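Local coordinates for protein transcriptional activator TenA-1 (Sulfolobus solfataricus P2, PDB 2QZC) that probably acts as a TenA-like thiaminase, handling thiamin or its pyrimidine breakdown products, on a heme oxygenase-like helical fold, at residues Y43-D48 with E87-L92; G49-D54 with R117-Y122; P136-Y141 with E173-A178. All coordinates share one frame; numbering follows the deposited sequence. Where two conformers were deposited one is given.

Contact 1. Residues Y43-D48 with E87-L92; sequences YYLIQD and ETHGKL. With IMD (imidazole), chain C.
Asp48 and His89 face each other across a single water, while Leu45 and Leu92 close the apolar side of the contact. Along Asp48, CB lies over the rim of one face of the Tyr44 ring, 4.1 Å above its plane. With CG anti to the backbone N (chi1 179°), the carboxylate is carried past that ring, and its two oxygens have different partners. OD1 accepts a hydrogen bond from N3 of the imidazole, 2.7 Å long and fairly straight at 164°, and takes another from a glycerol. OD2 accepts a bond from the water, 2.8 Å from it, and the same water lies 2.9 Å from NE2 of His89, in the plane of that ring. Helices 38-63 and 85-95 belong to the all-helical, heme oxygenase-like fold of the TenA family. The axes of segments 43-48 and 87-92 come no closer than 12.2 Å, a gap bridged by the water and by Leu45 reaching Leu92. The carboxylate and histidine planes are tilted by 30°. On the far side of its ring, His89 ND1 is bonded to Gly85 O, which fixes the ring's rotation. Leu45 CD1 meets Leu92 CB at 4.0 Å, the two side chains crossing at about a right angle, and Leu45 CD2 comes to the edge of the His89 ring. Glu199 OE2 also bonds the imidazole, which is probably from the crystallisation liquor.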
loop_
_atom_site.group_PDB
_atom_site.type_symbol
_atom_site.label_atom_id
_atom_site.label_comp_id
_atom_site.label_asym_id
_atom_site.label_seq_id
_atom_site.Cartn_x
_atom_site.Cartn_y
_atom_site.Cartn_z
ATOM N N TYR A 43 2.006 25.584 -12.981
ATOM C CA TYR A 43 0.787 25.625 -12.156
ATOM C C TYR A 43 0.205 24.197 -12.100
ATOM O O TYR A 43 -0.159 23.673 -11.001
ATOM C CB TYR A 43 -0.242 26.559 -12.775
ATOM C CG TYR A 43 -1.580 26.563 -12.086
ATOM C CD1 TYR A 43 -2.516 25.564 -12.328
ATOM C CD2 TYR A 43 -1.909 27.550 -11.154
ATOM C CE1 TYR A 43 -3.736 25.570 -11.695
ATOM C CE2 TYR A 43 -3.154 27.568 -10.508
ATOM C CZ TYR A 43 -4.063 26.547 -10.784
ATOM O OH TYR A 43 -5.290 26.532 -10.166
ATOM N N TYR A 44 0.093 23.570 -13.277
ATOM C CA TYR A 44 -0.434 22.193 -13.401
ATOM C C TYR A 44 0.382 21.213 -12.553
ATOM O O TYR A 44 -0.157 20.361 -11.809
ATOM C CB TYR A 44 -0.468 21.732 -14.888
ATOM C CG TYR A 44 -0.541 20.230 -15.037
ATOM C CD1 TYR A 44 -1.739 19.546 -14.812
ATOM C CD2 TYR A 44 0.591 19.499 -15.365
ATOM C CE1 TYR A 44 -1.768 18.155 -14.888
ATOM C CE2 TYR A 44 0.558 18.122 -15.474
ATOM C CZ TYR A 44 -0.622 17.458 -15.223
ATOM O OH TYR A 44 -0.629 16.074 -15.291
ATOM N N LEU A 45 1.711 21.259 -12.699
ATOM C CA LEU A 45 2.583 20.320 -11.988
ATOM C C LEU A 45 2.449 20.426 -10.484
ATOM O O LEU A 45 2.533 19.389 -9.767
ATOM C CB LEU A 45 4.060 20.495 -12.342
ATOM C CG LEU A 45 4.503 19.820 -13.617
ATOM C CD1 LEU A 45 6.023 20.091 -13.733
ATOM C CD2 LEU A 45 4.190 18.284 -13.698
ATOM N N ILE A 46 2.254 21.638 -9.983
ATOM C CA ILE A 46 2.069 21.835 -8.555
ATOM C C ILE A 46 0.745 21.198 -8.115
ATOM O O ILE A 46 0.707 20.399 -7.160
ATOM C CB ILE A 46 2.134 23.304 -8.176
ATOM C CG1 ILE A 46 3.549 23.871 -8.426
ATOM C CG2 ILE A 46 1.738 23.515 -6.710
ATOM C CD1 ILE A 46 3.562 25.440 -8.398
ATOM N N GLN A 47 -0.330 21.448 -8.869
ATOM C CA GLN A 47 -1.610 20.794 -8.540
ATOM C C GLN A 47 -1.505 19.280 -8.651
ATOM O O GLN A 47 -2.062 18.545 -7.816
ATOM C CB GLN A 47 -2.749 21.301 -9.449
ATOM C CG GLN A 47 -3.131 22.735 -9.176
ATOM C CD GLN A 47 -3.565 23.008 -7.760
ATOM O OE1 GLN A 47 -4.534 22.402 -7.274
ATOM N NE2 GLN A 47 -2.815 23.883 -7.050
ATOM N N ASP A 48 -0.817 18.783 -9.678
ATOM C CA ASP A 48 -0.638 17.347 -9.835
ATOM C C ASP A 48 0.165 16.755 -8.670
ATOM O O ASP A 48 -0.135 15.635 -8.221
ATOM C CB ASP A 48 0.007 17.038 -11.194
ATOM C CG ASP A 48 0.243 15.583 -11.412
ATOM O OD1 ASP A 48 -0.750 14.856 -11.550
ATOM O OD2 ASP A 48 1.427 15.181 -11.450
ATOM N N GLU A 87 12.172 10.211 -10.691
ATOM C CA GLU A 87 13.319 10.785 -11.424
ATOM C C GLU A 87 12.889 11.809 -12.485
ATOM O O GLU A 87 13.447 12.909 -12.542
ATOM C CB GLU A 87 14.137 9.682 -12.094
ATOM N N THR A 88 11.894 11.443 -13.299
ATOM C CA THR A 88 11.335 12.323 -14.342
ATOM C C THR A 88 10.739 13.593 -13.721
ATOM O O THR A 88 11.051 14.710 -14.167
ATOM C CB THR A 88 10.238 11.600 -15.213
ATOM O OG1 THR A 88 10.825 10.499 -15.927
ATOM C CG2 THR A 88 9.580 12.563 -16.221
ATOM N N HIS A 89 9.898 13.417 -12.697
ATOM C CA HIS A 89 9.291 14.562 -12.017
ATOM C C HIS A 89 10.333 15.410 -11.287
ATOM O O HIS A 89 10.207 16.628 -11.279
ATOM C CB HIS A 89 8.091 14.160 -11.130
ATOM C CG HIS A 89 6.855 13.843 -11.923
ATOM N ND1 HIS A 89 6.557 12.572 -12.372
ATOM C CD2 HIS A 89 5.864 14.644 -12.383
ATOM C CE1 HIS A 89 5.426 12.605 -13.055
ATOM N NE2 HIS A 89 4.995 13.853 -13.093
ATOM N N GLY A 90 11.381 14.782 -10.739
ATOM C CA GLY A 90 12.485 15.525 -10.099
ATOM C C GLY A 90 13.184 16.480 -11.049
ATOM O O GLY A 90 13.463 17.624 -10.693
ATOM N N LYS A 91 13.453 16.009 -12.263
ATOM C CA LYS A 91 14.058 16.816 -13.313
ATOM C C LYS A 91 13.157 17.983 -13.693
ATOM O O LYS A 91 13.631 19.125 -13.822
ATOM C CB LYS A 91 14.322 15.979 -14.582
ATOM N N LEU A 92 11.863 17.696 -13.876
ATOM C CA LEU A 92 10.908 18.749 -14.191
ATOM C C LEU A 92 10.796 19.745 -13.051
ATOM O O LEU A 92 10.731 20.944 -13.291
ATOM C CB LEU A 92 9.506 18.180 -14.478
ATOM C CG LEU A 92 9.301 17.264 -15.688
ATOM C CD1 LEU A 92 7.907 16.634 -15.638
ATOM C CD2 LEU A 92 9.511 18.037 -16.958
HETATM N N1 IMD C . -5.201 13.556 -12.973
HETATM C C2 IMD C . -3.920 13.268 -12.902
HETATM N N3 IMD C . -3.323 14.281 -12.303
HETATM C C4 IMD C . -4.240 15.188 -11.959
HETATM C C5 IMD C . -5.461 14.728 -12.380
HETATM O O HOH W 1 2.301 14.346 -14.010
#

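Contact 2. Residues G49-D54 with R117-Y122; sequences GKYVED and RHLYYY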
loop_
_atom_site.group_PDB
_atom_site.type_symbol
_atom_site.label_atom_id
_atom_site.label_comp_id
_atom_site.label_asym_id
_atom_site.label_seq_id
_atom_site.Cartn_x
_atom_site.Cartn_y
_atom_site.Cartn_z
ATOM N N GLY A 49 1.138 17.497 -8.151
ATOM C CA GLY A 49 1.932 17.054 -6.980
ATOM C C GLY A 49 1.062 16.834 -5.750
ATOM O O GLY A 49 1.287 15.900 -4.952
ATOM N N LYS A 50 0.056 17.685 -5.586
ATOM C CA LYS A 50 -0.906 17.549 -4.480
ATOM C C LYS A 50 -1.826 16.366 -4.752
ATOM O O LYS A 50 -2.075 15.533 -3.873
ATOM C CB LYS A 50 -1.725 18.818 -4.310
ATOM C CG LYS A 50 -0.886 20.078 -4.012
ATOM C CD LYS A 50 -1.738 21.255 -3.595
ATOM C CE LYS A 50 -2.252 21.179 -2.176
ATOM N NZ LYS A 50 -1.142 21.274 -1.171
ATOM N N TYR A 51 -2.372 16.308 -5.960
ATOM C CA TYR A 51 -3.267 15.248 -6.347
ATOM C C TYR A 51 -2.679 13.846 -6.158
ATOM O O TYR A 51 -3.325 12.928 -5.609
ATOM C CB TYR A 51 -3.697 15.427 -7.839
ATOM C CG TYR A 51 -4.473 14.294 -8.406
ATOM C CD1 TYR A 51 -5.861 14.259 -8.304
ATOM C CD2 TYR A 51 -3.834 13.208 -9.059
ATOM C CE1 TYR A 51 -6.594 13.176 -8.822
ATOM C CE2 TYR A 51 -4.556 12.168 -9.573
ATOM C CZ TYR A 51 -5.957 12.148 -9.460
ATOM O OH TYR A 51 -6.767 11.124 -9.977
ATOM N N VAL A 52 -1.462 13.650 -6.661
ATOM C CA VAL A 52 -0.831 12.307 -6.646
ATOM C C VAL A 52 -0.662 11.773 -5.244
ATOM O O VAL A 52 -0.865 10.568 -5.003
ATOM C CB VAL A 52 0.503 12.279 -7.400
ATOM C CG1 VAL A 52 1.303 10.983 -7.129
ATOM C CG2 VAL A 52 0.219 12.423 -8.880
ATOM N N GLU A 53 -0.326 12.634 -4.286
ATOM C CA GLU A 53 -0.189 12.150 -2.911
ATOM C C GLU A 53 -1.559 11.681 -2.375
ATOM O O GLU A 53 -1.683 10.639 -1.719
ATOM C CB GLU A 53 0.424 13.213 -1.995
ATOM C CG GLU A 53 0.647 12.644 -0.582
ATOM C CD GLU A 53 1.225 13.622 0.411
ATOM O OE1 GLU A 53 1.883 14.572 -0.018
ATOM O OE2 GLU A 53 1.031 13.431 1.629
ATOM N N ASP A 54 -2.612 12.470 -2.601
ATOM C CA ASP A 54 -3.952 12.032 -2.174
ATOM C C ASP A 54 -4.410 10.773 -2.903
ATOM O O ASP A 54 -5.044 9.898 -2.316
ATOM C CB ASP A 54 -4.968 13.167 -2.418
ATOM C CG ASP A 54 -4.837 14.309 -1.440
ATOM O OD1 ASP A 54 -4.723 14.053 -0.217
ATOM O OD2 ASP A 54 -4.920 15.465 -1.898
ATOM N N ARG A 117 -11.209 14.499 -3.083
ATOM C CA ARG A 117 -12.226 14.038 -2.138
ATOM C C ARG A 117 -13.124 12.950 -2.723
ATOM O O ARG A 117 -13.606 12.057 -1.990
ATOM C CB ARG A 117 -12.996 15.213 -1.506
ATOM C CG ARG A 117 -12.323 15.796 -0.289
ATOM C CD ARG A 117 -10.898 16.239 -0.498
ATOM N NE ARG A 117 -10.325 16.798 0.722
ATOM C CZ ARG A 117 -9.031 17.050 0.890
ATOM N NH1 ARG A 117 -8.147 16.826 -0.066
ATOM N NH2 ARG A 117 -8.644 17.587 2.028
ATOM N N HIS A 118 -13.350 12.999 -4.031
ATOM C CA HIS A 118 -14.093 11.947 -4.788
ATOM C C HIS A 118 -13.363 10.591 -4.648
ATOM O O HIS A 118 -13.965 9.570 -4.322
ATOM C CB HIS A 118 -14.175 12.424 -6.251
ATOM C CG HIS A 118 -14.620 11.419 -7.276
ATOM N ND1 HIS A 118 -15.928 10.997 -7.422
ATOM C CD2 HIS A 118 -13.921 10.866 -8.298
ATOM C CE1 HIS A 118 -15.993 10.218 -8.493
ATOM N NE2 HIS A 118 -14.801 10.135 -9.044
ATOM N N LEU A 119 -12.043 10.580 -4.882
ATOM C CA LEU A 119 -11.253 9.328 -4.756
ATOM C C LEU A 119 -11.309 8.804 -3.328
ATOM O O LEU A 119 -11.479 7.613 -3.125
ATOM C CB LEU A 119 -9.803 9.523 -5.206
ATOM C CG LEU A 119 -9.625 9.896 -6.672
ATOM C CD1 LEU A 119 -8.119 10.067 -6.944
ATOM C CD2 LEU A 119 -10.224 8.845 -7.606
ATOM N N TYR A 120 -11.140 9.693 -2.325
ATOM C CA TYR A 120 -11.223 9.224 -0.953
ATOM C C TYR A 120 -12.581 8.628 -0.622
ATOM O O TYR A 120 -12.661 7.624 0.130
ATOM C CB TYR A 120 -10.896 10.350 0.054
ATOM C CG TYR A 120 -9.436 10.730 0.220
ATOM C CD1 TYR A 120 -8.557 9.858 0.832
ATOM C CD2 TYR A 120 -8.928 11.983 -0.189
ATOM C CE1 TYR A 120 -7.253 10.219 1.061
ATOM C CE2 TYR A 120 -7.618 12.347 0.041
ATOM C CZ TYR A 120 -6.759 11.427 0.623
ATOM O OH TYR A 120 -5.466 11.810 0.866
ATOM N N TYR A 121 -13.658 9.252 -1.096
ATOM C CA TYR A 121 -15.006 8.804 -0.798
ATOM C C TYR A 121 -15.173 7.346 -1.201
ATOM O O TYR A 121 -15.618 6.510 -0.378
ATOM C CB TYR A 121 -16.049 9.719 -1.479
ATOM C CG TYR A 121 -17.460 9.190 -1.318
ATOM C CD1 TYR A 121 -18.114 9.335 -0.126
ATOM C CD2 TYR A 121 -18.123 8.560 -2.339
ATOM C CE1 TYR A 121 -19.404 8.825 0.073
ATOM C CE2 TYR A 121 -19.413 8.041 -2.154
ATOM C CZ TYR A 121 -20.050 8.197 -0.951
ATOM O OH TYR A 121 -21.326 7.688 -0.770
ATOM N N TYR A 122 -14.823 7.026 -2.427
ATOM C CA TYR A 122 -14.988 5.648 -2.910
ATOM C C TYR A 122 -13.986 4.681 -2.291
ATOM O O TYR A 122 -14.343 3.551 -1.971
ATOM C CB TYR A 122 -15.008 5.600 -4.459
ATOM C CG TYR A 122 -16.283 6.221 -4.952
ATOM C CD1 TYR A 122 -17.505 5.621 -4.675
ATOM C CD2 TYR A 122 -16.278 7.441 -5.623
ATOM C CE1 TYR A 122 -18.716 6.247 -5.067
ATOM C CE2 TYR A 122 -17.467 8.057 -6.003
ATOM C CZ TYR A 122 -18.656 7.448 -5.725
ATOM O OH TYR A 122 -19.860 8.060 -6.063
HETATM O O HOH W 2 -5.793 15.639 1.802
#
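Tyr120 and Asp54 form the tight part of this contact between helices 38-63 and 110-125 of the heme oxygenase-like bundle; the axes of segments 49-54 and 117-122 run nearly parallel, 10.7 Å apart. The tyrosine OH donates to Asp54 OD1 over 2.6 Å, reaching it on the anti side and 21° out of the carboxylate plane. OD1 lies in the ring plane at its edge, 3.4 Å from CE2, with ring and carboxylate steeply inclined to each other. Beside this pair, Leu119 CD1 comes crosswise to the phenol end of Tyr51, 3.5 Å from OH. The other side is looser. Arg117, its chain bent at chi2 (55°), brings NH1 only to 4.0 Å from Asp54 OD2, a long salt bridge, and the residue has a second conformer. A water donates to OD1 at 2.8 Å and accepts a weak bond from Arg117 NH1. Asp54 OD2 is bonded to Tyr108 OH, and nearby Glu53 packs on Ile68 of the second subunit. The buried carboxylate is thus gripped by two tyrosine hydroxyls and a water; these donors, with Arg117 at longer range, would probably favour its ionised form.

Contact 3. Residues P136-Y141 with E173-A178; sequences PCMFGY and EAILYA
Leu176 CD1 lies nearest CE1 of the Phe139 ring, at 4.0 Å, and 4.2 Å from CD1 of the same ring. This is helix-to-helix packing in the heme oxygenase-like bundle: helix 127-148, kinked at Pro136, against helix 166-179. A second flat group of the first helix, Tyr141, meets Tyr163 edge-to-face. Between residues 136-141 and 173-178 the contact is wholly apolar, with no hydrogen bond across it. More than a turn before Glu173, on the same helix, Tyr168 OH bonds to Met138 O and adds a polar tie between the two helices. CG of Phe139 sits anti to the backbone N (chi1 -173°), which swings the ring out to Leu176. Ile175 also packs on Leu131 and Trp134 of helix 127-148, and Met138 touches Met55 of helix 38-63, so three helices meet around this pair. Met138, modelled as selenomethionine, is bent at both chi2 and chi3 (-59° and -61°) and curls round the end of Ile175. As a result, a single methyl, Ile175 CD1, is met by Met138 CB at 4.0 Å, CG at 3.9 Å and CE at 3.8 Å.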
loop_
_atom_site.group_PDB
_atom_site.type_symbol
_atom_site.label_atom_id
_atom_site.label_comp_id
_atom_site.label_asym_id
_atom_site.label_seq_id
_atom_site.Cartn_x
_atom_site.Cartn_y
_atom_site.Cartn_z
ATOM N N PRO A 136 -9.800 6.346 -15.043
ATOM C CA PRO A 136 -9.566 7.432 -16.022
ATOM C C PRO A 136 -8.217 8.132 -15.912
ATOM O O PRO A 136 -7.537 8.345 -16.927
ATOM C CB PRO A 136 -10.743 8.372 -15.748
ATOM C CG PRO A 136 -11.840 7.418 -15.308
ATOM C CD PRO A 136 -11.129 6.478 -14.406
ATOM N N CYS A 137 -7.786 8.452 -14.697
ATOM C CA CYS A 137 -6.503 9.070 -14.475
ATOM C C CYS A 137 -5.354 8.186 -14.977
ATOM O O CYS A 137 -4.488 8.625 -15.728
ATOM C CB CYS A 137 -6.357 9.307 -12.986
ATOM S SG CYS A 137 -4.782 9.803 -12.534
HETATM N N MSE A 138 -5.399 6.917 -14.600
HETATM C CA MSE A 138 -4.280 6.024 -14.916
HETATM C C MSE A 138 -4.229 5.643 -16.371
HETATM O O MSE A 138 -3.206 5.841 -17.049
HETATM C CB MSE A 138 -4.356 4.785 -14.025
HETATM C CG MSE A 138 -4.252 5.086 -12.532
HETATM SE SE MSE A 138 -2.602 5.997 -11.937
HETATM C CE MSE A 138 -1.344 4.681 -12.463
ATOM N N PHE A 139 -5.337 5.178 -16.881
ATOM C CA PHE A 139 -5.412 4.728 -18.277
ATOM C C PHE A 139 -5.314 5.903 -19.231
ATOM O O PHE A 139 -4.583 5.835 -20.231
ATOM C CB PHE A 139 -6.704 3.913 -18.545
ATOM C CG PHE A 139 -6.752 3.281 -19.925
ATOM C CD1 PHE A 139 -6.116 2.082 -20.127
ATOM C CD2 PHE A 139 -7.419 3.895 -20.970
ATOM C CE1 PHE A 139 -6.140 1.492 -21.365
ATOM C CE2 PHE A 139 -7.422 3.313 -22.239
ATOM C CZ PHE A 139 -6.777 2.121 -22.417
ATOM N N GLY A 140 -6.004 6.999 -18.927
ATOM C CA GLY A 140 -5.990 8.157 -19.781
ATOM C C GLY A 140 -4.610 8.740 -19.896
ATOM O O GLY A 140 -4.214 9.158 -20.981
ATOM N N TYR A 141 -3.854 8.795 -18.804
ATOM C CA TYR A 141 -2.486 9.319 -18.900
ATOM C C TYR A 141 -1.563 8.429 -19.751
ATOM O O TYR A 141 -0.636 8.938 -20.385
ATOM C CB TYR A 141 -1.886 9.618 -17.522
ATOM C CG TYR A 141 -2.203 11.003 -16.988
ATOM C CD1 TYR A 141 -3.508 11.533 -17.012
ATOM C CD2 TYR A 141 -1.208 11.800 -16.479
ATOM C CE1 TYR A 141 -3.801 12.799 -16.486
ATOM C CE2 TYR A 141 -1.494 13.043 -15.938
ATOM C CZ TYR A 141 -2.754 13.582 -15.998
ATOM O OH TYR A 141 -2.994 14.828 -15.468
ATOM N N GLU A 173 -1.284 -2.458 -17.043
ATOM C CA GLU A 173 -1.685 -3.852 -17.189
ATOM C C GLU A 173 -2.169 -4.474 -15.883
ATOM O O GLU A 173 -3.165 -5.180 -15.892
ATOM C CB GLU A 173 -0.539 -4.683 -17.783
ATOM C CG GLU A 173 -0.289 -4.355 -19.234
ATOM C CD GLU A 173 0.984 -4.971 -19.829
ATOM O OE1 GLU A 173 1.780 -5.611 -19.099
ATOM O OE2 GLU A 173 1.176 -4.749 -21.039
ATOM N N ALA A 174 -1.477 -4.191 -14.771
ATOM C CA ALA A 174 -1.877 -4.715 -13.462
ATOM C C ALA A 174 -3.254 -4.149 -13.024
ATOM O O ALA A 174 -4.083 -4.861 -12.461
ATOM C CB ALA A 174 -0.810 -4.419 -12.416
ATOM N N ILE A 175 -3.482 -2.861 -13.307
ATOM C CA ILE A 175 -4.760 -2.212 -12.990
ATOM C C ILE A 175 -5.889 -2.830 -13.807
ATOM O O ILE A 175 -6.949 -3.137 -13.264
ATOM C CB ILE A 175 -4.639 -0.678 -13.198
ATOM C CG1 ILE A 175 -3.676 -0.087 -12.151
ATOM C CG2 ILE A 175 -6.063 -0.002 -13.158
ATOM C CD1 ILE A 175 -3.167 1.337 -12.477
ATOM N N LEU A 176 -5.642 -3.061 -15.098
ATOM C CA LEU A 176 -6.651 -3.658 -15.979
ATOM C C LEU A 176 -6.949 -5.107 -15.590
ATOM O O LEU A 176 -8.094 -5.515 -15.714
ATOM C CB LEU A 176 -6.293 -3.509 -17.462
ATOM C CG LEU A 176 -6.274 -2.068 -18.030
ATOM C CD1 LEU A 176 -5.986 -2.046 -19.527
ATOM C CD2 LEU A 176 -7.584 -1.283 -17.753
ATOM N N TYR A 177 -5.938 -5.878 -15.140
ATOM C CA TYR A 177 -6.145 -7.249 -14.643
ATOM C C TYR A 177 -7.133 -7.221 -13.450
ATOM O O TYR A 177 -8.045 -8.051 -13.336
ATOM C CB TYR A 177 -4.769 -7.844 -14.283
ATOM C CG TYR A 177 -4.721 -9.280 -13.800
ATOM C CD1 TYR A 177 -5.274 -10.318 -14.562
ATOM C CD2 TYR A 177 -4.034 -9.619 -12.623
ATOM C CE1 TYR A 177 -5.209 -11.657 -14.117
ATOM C CE2 TYR A 177 -3.940 -10.962 -12.181
ATOM C CZ TYR A 177 -4.533 -11.964 -12.933
ATOM O OH TYR A 177 -4.453 -13.272 -12.500
ATOM N N ALA A 178 -6.953 -6.249 -12.551
ATOM C CA ALA A 178 -7.870 -6.082 -11.412
ATOM C C ALA A 178 -9.261 -5.610 -11.874
ATOM O O ALA A 178 -10.271 -6.079 -11.386
ATOM C CB ALA A 178 -7.318 -5.085 -10.404
#

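How the contacts relate
Contacts 1 and 2 are both built on helix 38-63, which turns consecutive stretches toward helix 85-95 and helix 110-125, their centres about 17 Å apart. Contact 3 lies on helix 127-148, on the opposite side of the chain's centre from contact 1, yet it reaches both others: Tyr141 OH approaches Tyr44 OH of contact 1 at 2.7 Å, probably a hydrogen bond, and Cys137 SG packs on Tyr51 OH of contact 2 at 3.5 Å. All three are largely buried. In contact 1 the aspartate reaches across by water, beside a small-molecule site; in contact 2 it is bonded directly to a tyrosine hydroxyl, with water as an addition. The segments of contact 3 meet through apolar side chains.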